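Local coordinates for protein UDP-glucose:anthocyanidin 3-O-glucosyltransferase (PDB 4REL) that is a glycosyltransferase-family protein of the GT-B fold, with two Rossmann-like domains facing each other across a cleft, at residues A[187-191]-A[192-196]; A[418-421]-A[422-426]; A[429-432]-A[433-437]. All coordinates share one frame; numbering follows the deposited sequence.

Contact 1. Residues A[187-191]-A[192-196]; sequences EKETL and FSRTL. With KMP (3,5,7-trihydroxy-2-(4-hydroxyphenyl)-4H-chromen-4-one), chain B.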
loop_
_atom_site.group_PDB
_atom_site.type_symbol
_atom_site.label_atom_id
_atom_site.label_comp_id
_atom_site.label_asym_id
_atom_site.label_seq_id
_atom_site.Cartn_x
_atom_site.Cartn_y
_atom_site.Cartn_z
ATOM N N GLU A 187 5.518 27.329 1.557
ATOM C CA GLU A 187 6.474 26.854 0.555
ATOM C C GLU A 187 6.675 25.338 0.603
ATOM O O GLU A 187 6.967 24.717 -0.418
ATOM C CB GLU A 187 7.821 27.579 0.721
ATOM C CG GLU A 187 8.886 27.255 -0.336
ATOM C CD GLU A 187 9.811 26.114 0.076
ATOM O OE1 GLU A 187 10.127 26.004 1.283
ATOM O OE2 GLU A 187 10.222 25.330 -0.810
ATOM N N LYS A 188 6.520 24.748 1.786
ATOM C CA LYS A 188 6.682 23.306 1.942
ATOM C C LYS A 188 5.550 22.518 1.260
ATOM O O LYS A 188 5.731 21.343 0.925
ATOM C CB LYS A 188 6.778 22.926 3.426
ATOM C CG LYS A 188 8.192 22.975 4.008
ATOM C CD LYS A 188 8.162 22.800 5.527
ATOM C CE LYS A 188 9.564 22.662 6.118
ATOM N NZ LYS A 188 10.136 21.300 5.907
ATOM N N GLU A 189 4.398 23.159 1.050
ATOM C CA GLU A 189 3.254 22.477 0.418
ATOM C C GLU A 189 3.566 22.136 -1.023
ATOM O O GLU A 189 4.256 22.882 -1.717
ATOM C CB GLU A 189 1.993 23.335 0.441
ATOM C CG GLU A 189 1.513 23.714 1.819
ATOM C CD GLU A 189 0.172 24.416 1.786
ATOM O OE1 GLU A 189 0.080 25.552 2.303
ATOM O OE2 GLU A 189 -0.789 23.824 1.248
ATOM N N THR A 190 3.051 21.007 -1.484
ATOM C CA THR A 190 3.276 20.605 -2.863
ATOM C C THR A 190 1.924 20.351 -3.502
ATOM O O THR A 190 0.919 20.242 -2.797
ATOM C CB THR A 190 4.130 19.331 -2.944
ATOM O OG1 THR A 190 3.448 18.260 -2.274
ATOM C CG2 THR A 190 5.506 19.556 -2.294
ATOM N N LEU A 191 1.883 20.259 -4.828
ATOM C CA LEU A 191 0.618 19.952 -5.483
ATOM C C LEU A 191 0.101 18.619 -4.957
ATOM O O LEU A 191 -1.104 18.438 -4.768
ATOM C CB LEU A 191 0.776 19.911 -7.010
ATOM C CG LEU A 191 -0.457 19.446 -7.784
ATOM C CD1 LEU A 191 -1.647 20.336 -7.493
ATOM C CD2 LEU A 191 -0.154 19.439 -9.283
ATOM N N PHE A 192 1.021 17.698 -4.684
ATOM C CA PHE A 192 0.651 16.395 -4.137
ATOM C C PHE A 192 0.038 16.536 -2.745
ATOM O O PHE A 192 -1.005 15.952 -2.461
ATOM C CB PHE A 192 1.867 15.468 -4.111
ATOM C CG PHE A 192 1.607 14.132 -3.477
ATOM C CD1 PHE A 192 0.748 13.221 -4.068
ATOM C CD2 PHE A 192 2.250 13.776 -2.302
ATOM C CE1 PHE A 192 0.517 11.981 -3.491
ATOM C CE2 PHE A 192 2.022 12.538 -1.719
ATOM C CZ PHE A 192 1.157 11.640 -2.318
ATOM N N SER A 193 0.671 17.313 -1.870
ATOM C CA SER A 193 0.118 17.460 -0.523
ATOM C C SER A 193 -1.234 18.156 -0.548
ATOM O O SER A 193 -2.131 17.796 0.217
ATOM C CB SER A 193 1.084 18.174 0.438
ATOM O OG SER A 193 1.160 19.559 0.164
ATOM N N ARG A 194 -1.392 19.145 -1.424
ATOM C CA ARG A 194 -2.658 19.864 -1.545
ATOM C C ARG A 194 -3.769 18.948 -2.039
ATOM O O ARG A 194 -4.924 19.051 -1.611
ATOM C CB ARG A 194 -2.511 21.058 -2.487
ATOM C CG ARG A 194 -1.551 22.119 -1.969
ATOM C CD ARG A 194 -1.497 23.328 -2.895
ATOM N NE ARG A 194 -0.623 24.377 -2.375
ATOM C CZ ARG A 194 0.644 24.548 -2.743
ATOM N NH1 ARG A 194 1.191 23.743 -3.645
ATOM N NH2 ARG A 194 1.363 25.528 -2.214
ATOM N N THR A 195 -3.411 18.058 -2.954
ATOM C CA THR A 195 -4.344 17.066 -3.474
ATOM C C THR A 195 -4.809 16.117 -2.357
ATOM O O THR A 195 -6.012 15.876 -2.192
ATOM C CB THR A 195 -3.697 16.281 -4.631
ATOM O OG1 THR A 195 -3.395 17.185 -5.705
ATOM C CG2 THR A 195 -4.625 15.212 -5.136
ATOM N N LEU A 196 -3.868 15.588 -1.580
ATOM C CA LEU A 196 -4.240 14.733 -0.456
ATOM C C LEU A 196 -5.114 15.494 0.538
ATOM O O LEU A 196 -6.124 14.973 1.014
ATOM C CB LEU A 196 -3.005 14.126 0.228
ATOM C CG LEU A 196 -2.627 12.731 -0.296
ATOM C CD1 LEU A 196 -2.461 12.706 -1.815
ATOM C CD2 LEU A 196 -1.366 12.220 0.368
HETATM C C1 KMP B . 0.182 9.963 2.805
HETATM C C2 KMP B . -0.060 8.758 2.167
HETATM C C3 KMP B . 0.754 8.402 0.984
HETATM C C4 KMP B . 1.802 9.334 0.522
HETATM C C5 KMP B . 1.967 10.521 1.226
HETATM C C6 KMP B . 1.176 10.822 2.339
HETATM C C9 KMP B . 0.541 7.126 0.263
HETATM C C10 KMP B . 1.399 6.851 -0.912
HETATM C C11 KMP B . 2.431 7.867 -1.303
HETATM C C14 KMP B . 3.343 7.669 -2.473
HETATM C C15 KMP B . 3.123 6.678 -3.428
HETATM C C16 KMP B . 3.992 6.524 -4.497
HETATM C C17 KMP B . 5.093 7.357 -4.620
HETATM C C18 KMP B . 5.319 8.349 -3.675
HETATM C C19 KMP B . 4.445 8.504 -2.608
HETATM O O12 KMP B . 2.577 9.031 -0.574
HETATM O O13 KMP B . -0.340 6.318 0.642
HETATM O O24 KMP B . 5.945 7.198 -5.671
HETATM O O27 KMP B . 1.220 5.677 -1.579
HETATM O O29 KMP B . 1.382 12.000 2.989
HETATM O O30 KMP B . -1.026 7.905 2.605
HETATM O O HOH W 1 4.233 19.163 1.550
HETATM O O HOH W 2 -0.682 21.020 1.421
#
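Thr190 and Ser193 close a capping box where the loop enters helix 191-197: Thr190 stands at the N-cap, and Arg194 N bonds to Thr190 O at 2.9 Å as the first turn winds up. Each side chain of the box takes the other residue's backbone N-H. Ser193 N donates to Thr190 OG1 at 3.0 Å, and Thr190 N returns a nearly straight bond to Ser193 OG at 2.9 Å (N-H...O 168°). Both hydroxyls stand between their own backbone N and carbonyl carbon (chi1 61° for Thr190, 74° for Ser193), which lets Thr190 OG1 reach forward to the turn and Ser193 OG reach back to the N-cap residue. A water lies 2.7 Å from Ser193 OG and also beside Glu189 OE2.

In the conformer described here, one of two, the extended Arg194 side chain runs back beside the loop, and Glu189 CB lies over one guanidinium face, 3.5 Å from Arg194 NH2. The salt bridge from Glu189 OE2 to Arg194 NE is long at 3.7 Å; the oxygen lies well out of the guanidinium plane, leaving an attraction of charges alone. Glu189 OE1 instead accepts from Gly186 N. One turn on, Thr195 grips Leu191 O twice, with OG1 at 2.8 Å and its backbone N, from opposite faces of the carbonyl plane.

On the side of the helix towards the ligand, the edge of the Phe192 ring meets KMP, CZ lying 3.4 Å from KMP O12, and Leu196 CD2 touches it too. Helix 80-86 flanks this helix start: Leu82 meets Phe192, Leu86 meets Leu191, and Asp83 accepts from Phe192 N.

Contact 2. Residues A[418-421]-A[422-426]; sequences VKQI and VQDAV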
loop_
_atom_site.group_PDB
_atom_site.type_symbol
_atom_site.label_atom_id
_atom_site.label_comp_id
_atom_site.label_asym_id
_atom_site.label_seq_id
_atom_site.Cartn_x
_atom_site.Cartn_y
_atom_site.Cartn_z
ATOM N N VAL A 418 -4.643 -12.913 14.130
ATOM C CA VAL A 418 -4.988 -12.011 13.047
ATOM C C VAL A 418 -4.995 -12.765 11.714
ATOM O O VAL A 418 -5.853 -12.523 10.858
ATOM C CB VAL A 418 -4.047 -10.791 13.015
ATOM C CG1 VAL A 418 -4.168 -10.052 11.693
ATOM C CG2 VAL A 418 -4.360 -9.868 14.189
ATOM N N LYS A 419 -4.071 -13.710 11.552
ATOM C CA LYS A 419 -4.063 -14.548 10.352
ATOM C C LYS A 419 -5.393 -15.296 10.215
ATOM O O LYS A 419 -5.982 -15.361 9.132
ATOM C CB LYS A 419 -2.903 -15.542 10.386
ATOM C CG LYS A 419 -2.822 -16.424 9.149
ATOM C CD LYS A 419 -1.686 -17.450 9.271
ATOM C CE LYS A 419 -1.407 -18.072 7.911
ATOM N NZ LYS A 419 -0.490 -19.251 7.951
ATOM N N GLN A 420 -5.883 -15.838 11.321
ATOM C CA GLN A 420 -7.143 -16.582 11.284
ATOM C C GLN A 420 -8.311 -15.650 10.942
ATOM O O GLN A 420 -9.215 -16.012 10.193
ATOM C CB GLN A 420 -7.382 -17.298 12.619
ATOM C CG GLN A 420 -8.654 -18.142 12.655
ATOM C CD GLN A 420 -8.569 -19.386 11.773
ATOM O OE1 GLN A 420 -7.633 -20.182 11.886
ATOM N NE2 GLN A 420 -9.553 -19.558 10.892
ATOM N N ILE A 421 -8.284 -14.438 11.482
ATOM C CA ILE A 421 -9.290 -13.429 11.134
ATOM C C ILE A 421 -9.285 -13.125 9.632
ATOM O O ILE A 421 -10.346 -13.075 8.998
ATOM C CB ILE A 421 -9.089 -12.134 11.954
ATOM C CG1 ILE A 421 -9.427 -12.393 13.424
ATOM C CG2 ILE A 421 -9.947 -10.992 11.411
ATOM C CD1 ILE A 421 -8.924 -11.319 14.361
ATOM N N VAL A 422 -8.095 -12.943 9.060
ATOM C CA VAL A 422 -7.986 -12.705 7.622
ATOM C C VAL A 422 -8.525 -13.907 6.843
ATOM O O VAL A 422 -9.292 -13.740 5.887
ATOM C CB VAL A 422 -6.535 -12.370 7.183
ATOM C CG1 VAL A 422 -6.418 -12.382 5.669
ATOM C CG2 VAL A 422 -6.108 -11.024 7.730
ATOM N N GLN A 423 -8.164 -15.118 7.263
ATOM C CA GLN A 423 -8.627 -16.312 6.547
ATOM C C GLN A 423 -10.147 -16.371 6.524
ATOM O O GLN A 423 -10.752 -16.678 5.497
ATOM C CB GLN A 423 -8.001 -17.599 7.122
ATOM C CG GLN A 423 -6.543 -17.774 6.715
ATOM C CD GLN A 423 -5.815 -18.878 7.454
ATOM O OE1 GLN A 423 -4.990 -19.596 6.871
ATOM N NE2 GLN A 423 -6.083 -18.997 8.748
ATOM N N ASP A 424 -10.774 -16.036 7.645
ATOM C CA ASP A 424 -12.236 -16.009 7.684
ATOM C C ASP A 424 -12.838 -14.797 6.936
ATOM O O ASP A 424 -13.977 -14.850 6.475
ATOM C CB ASP A 424 -12.743 -16.108 9.129
ATOM C CG ASP A 424 -12.312 -17.409 9.815
ATOM O OD1 ASP A 424 -12.245 -18.460 9.135
ATOM O OD2 ASP A 424 -12.041 -17.384 11.036
ATOM N N ALA A 425 -12.063 -13.725 6.796
ATOM C CA ALA A 425 -12.514 -12.511 6.096
ATOM C C ALA A 425 -12.584 -12.715 4.577
ATOM O O ALA A 425 -13.479 -12.185 3.906
ATOM C CB ALA A 425 -11.606 -11.334 6.419
ATOM N N VAL A 426 -11.628 -13.471 4.039
ATOM C CA VAL A 426 -11.572 -13.726 2.596
ATOM C C VAL A 426 -12.469 -14.891 2.214
ATOM O O VAL A 426 -12.595 -15.236 1.034
ATOM C CB VAL A 426 -10.144 -14.015 2.118
ATOM C CG1 VAL A 426 -9.200 -12.994 2.684
ATOM C CG2 VAL A 426 -9.726 -15.418 2.517
HETATM O O HOH W 3 -2.849 -21.394 7.618
#
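Gln420 reaches Asp424, one turn ahead, because its CG lies trans to the backbone N (chi1 -178°) and the chain then bends at chi2 (70°), swinging the amide along the helix. Asp424 meets it with CG held beside its own backbone N, and the carboxylate faces back down the helix. NE2 of Gln420 spans both carboxylate oxygens, 3.3 Å from Asp424 OD2 and 3.4 Å from Asp424 OD1. Both bonds are weak; the one to OD2 is nearly straight, and the amide and carboxylate planes are 42° apart.

Gln423 runs extended across the same surface. Its NE2 rests 3.7 Å from Gln420 CA, while its OE1 accepts from a water at 2.9 Å that in turn accepts from Lys419 NZ, so the polar ends of Lys419 and Gln423 are joined through a water. Beneath these side chains the i to i+4 backbone bonds continue, among them Val422 N to Val418 O and Gln423 N to Lys419 O, both 2.9 Å.

The hydrophobic side of this last part of helix 409-425 turns inward. Val418 and Val422 pack on Val353 and Ser354 of helix 346-354 and on Leu217 and Phe214 of loops, while Ala425 touches Glu216.

Contact 3. Residues A[429-432]-A[433-437]; sequences HGQA and AEDFN
The Gln431 amide and the Asp435 carboxylate, whose planes are 54° apart, meet obliquely: NE2 donates within the plane of its own amide but reaches Asp435 OD1 from above the carboxylate plane, at a slant. At 2.9 Å between Gln431 NE2 and Asp435 OD1, and with an N-H...O angle of 170°, this is a straight bond of normal length. Glu434 lies alongside Gln431 and points the same way, its carboxylate turned steeply to the amide (77°). Its OE1 receives a second, weak bond from Gln431 NE2 at 3.3 Å.

The one amide nitrogen thus bridges two acidic groups. The side chain starts out pointing away from its own backbone N and then turns at chi2. Behind the side chains, Asp435 N bonds to Gln431 O at 2.9 Å and Phe436 N to Ala432 O at 2.7 Å; Ala433 N makes a weak bond to Gly430 O.

Asp435 OD2 is taken by Tyr235 N of strand 233-235, and Phe436 sits against Lys27, Leu28 and Ile31 of helix 18-31. Glu434 and Asp435 lie near the start of the helix, where its dipole would probably stabilise their negative charge. The arrangement marks the start of the C-terminal helix that, as in other GT-B proteins, returns to pack on the N-terminal domain.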
loop_
_atom_site.group_PDB
_atom_site.type_symbol
_atom_site.label_atom_id
_atom_site.label_comp_id
_atom_site.label_asym_id
_atom_site.label_seq_id
_atom_site.Cartn_x
_atom_site.Cartn_y
_atom_site.Cartn_z
ATOM N N HIS A 429 -18.215 -15.851 3.031
ATOM C CA HIS A 429 -19.189 -15.153 3.862
ATOM C C HIS A 429 -18.624 -13.892 4.501
ATOM O O HIS A 429 -19.311 -13.224 5.276
ATOM C CB HIS A 429 -19.701 -16.077 4.962
ATOM C CG HIS A 429 -20.780 -17.005 4.509
ATOM N ND1 HIS A 429 -22.060 -16.574 4.232
ATOM C CD2 HIS A 429 -20.773 -18.339 4.283
ATOM C CE1 HIS A 429 -22.795 -17.603 3.854
ATOM N NE2 HIS A 429 -22.039 -18.686 3.876
ATOM N N GLY A 430 -17.371 -13.575 4.195
ATOM C CA GLY A 430 -16.768 -12.352 4.691
ATOM C C GLY A 430 -17.541 -11.156 4.173
ATOM O O GLY A 430 -18.348 -11.291 3.247
ATOM N N GLN A 431 -17.310 -9.992 4.769
ATOM C CA GLN A 431 -18.001 -8.784 4.336
ATOM C C GLN A 431 -17.670 -8.515 2.882
ATOM O O GLN A 431 -18.535 -8.120 2.096
ATOM C CB GLN A 431 -17.587 -7.577 5.181
ATOM C CG GLN A 431 -18.416 -6.343 4.878
ATOM C CD GLN A 431 -19.906 -6.629 4.980
ATOM O OE1 GLN A 431 -20.362 -7.254 5.937
ATOM N NE2 GLN A 431 -20.668 -6.190 3.982
ATOM N N ALA A 432 -16.408 -8.757 2.540
ATOM C CA ALA A 432 -15.874 -8.409 1.239
ATOM C C ALA A 432 -16.583 -9.126 0.104
ATOM O O ALA A 432 -16.701 -8.581 -0.992
ATOM C CB ALA A 432 -14.396 -8.694 1.195
ATOM N N ALA A 433 -17.053 -10.348 0.347
ATOM C CA ALA A 433 -17.752 -11.057 -0.723
ATOM C C ALA A 433 -19.022 -10.295 -1.079
ATOM O O ALA A 433 -19.321 -10.092 -2.258
ATOM C CB ALA A 433 -18.062 -12.494 -0.326
ATOM N N GLU A 434 -19.751 -9.845 -0.060
ATOM C CA GLU A 434 -20.944 -9.038 -0.288
ATOM C C GLU A 434 -20.576 -7.687 -0.905
ATOM O O GLU A 434 -21.232 -7.213 -1.831
ATOM C CB GLU A 434 -21.718 -8.821 1.020
ATOM C CG GLU A 434 -22.926 -7.907 0.860
ATOM C CD GLU A 434 -23.385 -7.287 2.171
ATOM O OE1 GLU A 434 -23.344 -7.979 3.211
ATOM O OE2 GLU A 434 -23.781 -6.100 2.160
ATOM N N ASP A 435 -19.521 -7.066 -0.388
ATOM C CA ASP A 435 -19.118 -5.754 -0.871
ATOM C C ASP A 435 -18.669 -5.801 -2.325
ATOM O O ASP A 435 -18.924 -4.863 -3.078
ATOM C CB ASP A 435 -18.007 -5.176 0.013
ATOM C CG ASP A 435 -18.532 -4.657 1.333
ATOM O OD1 ASP A 435 -19.756 -4.799 1.592
ATOM O OD2 ASP A 435 -17.716 -4.121 2.112
ATOM N N PHE A 436 -18.013 -6.891 -2.715
ATOM C CA PHE A 436 -17.599 -7.054 -4.100
ATOM C C PHE A 436 -18.829 -7.141 -4.992
ATOM O O PHE A 436 -18.881 -6.529 -6.061
ATOM C CB PHE A 436 -16.729 -8.296 -4.286
ATOM C CG PHE A 436 -16.272 -8.503 -5.709
ATOM C CD1 PHE A 436 -15.224 -7.760 -6.229
ATOM C CD2 PHE A 436 -16.886 -9.441 -6.517
ATOM C CE1 PHE A 436 -14.797 -7.949 -7.543
ATOM C CE2 PHE A 436 -16.462 -9.635 -7.834
ATOM C CZ PHE A 436 -15.417 -8.886 -8.340
ATOM N N ASN A 437 -19.833 -7.899 -4.563
ATOM C CA ASN A 437 -21.066 -8.004 -5.333
ATOM C C ASN A 437 -21.748 -6.646 -5.453
ATOM O O ASN A 437 -22.283 -6.301 -6.497
ATOM C CB ASN A 437 -22.013 -9.045 -4.721
ATOM C CG ASN A 437 -21.511 -10.466 -4.894
ATOM O OD1 ASN A 437 -20.867 -10.791 -5.890
ATOM N ND2 ASN A 437 -21.804 -11.323 -3.918
#

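How the contacts relate
All three contacts are local, contacts 1 and 3 at the start of a helix and contact 2 in the last turns of one. Contact 1 is partly buried beside the KMP pocket, and is built on hydroxyl groups capping backbone N-H groups. Contacts 2 and 3 lie away from the pocket on successive helices, with centres about 14 Å apart. Contact 2, across the chain's centre from contact 1, is partly buried, its polar side chains largely exposed and Val418 and Val422 inward; contact 3 is a surface contact. Both pair a glutamine with an aspartate one turn ahead, yet the bond is weak in contact 2 and well formed in contact 3, where the aspartate also reaches strand 233-235.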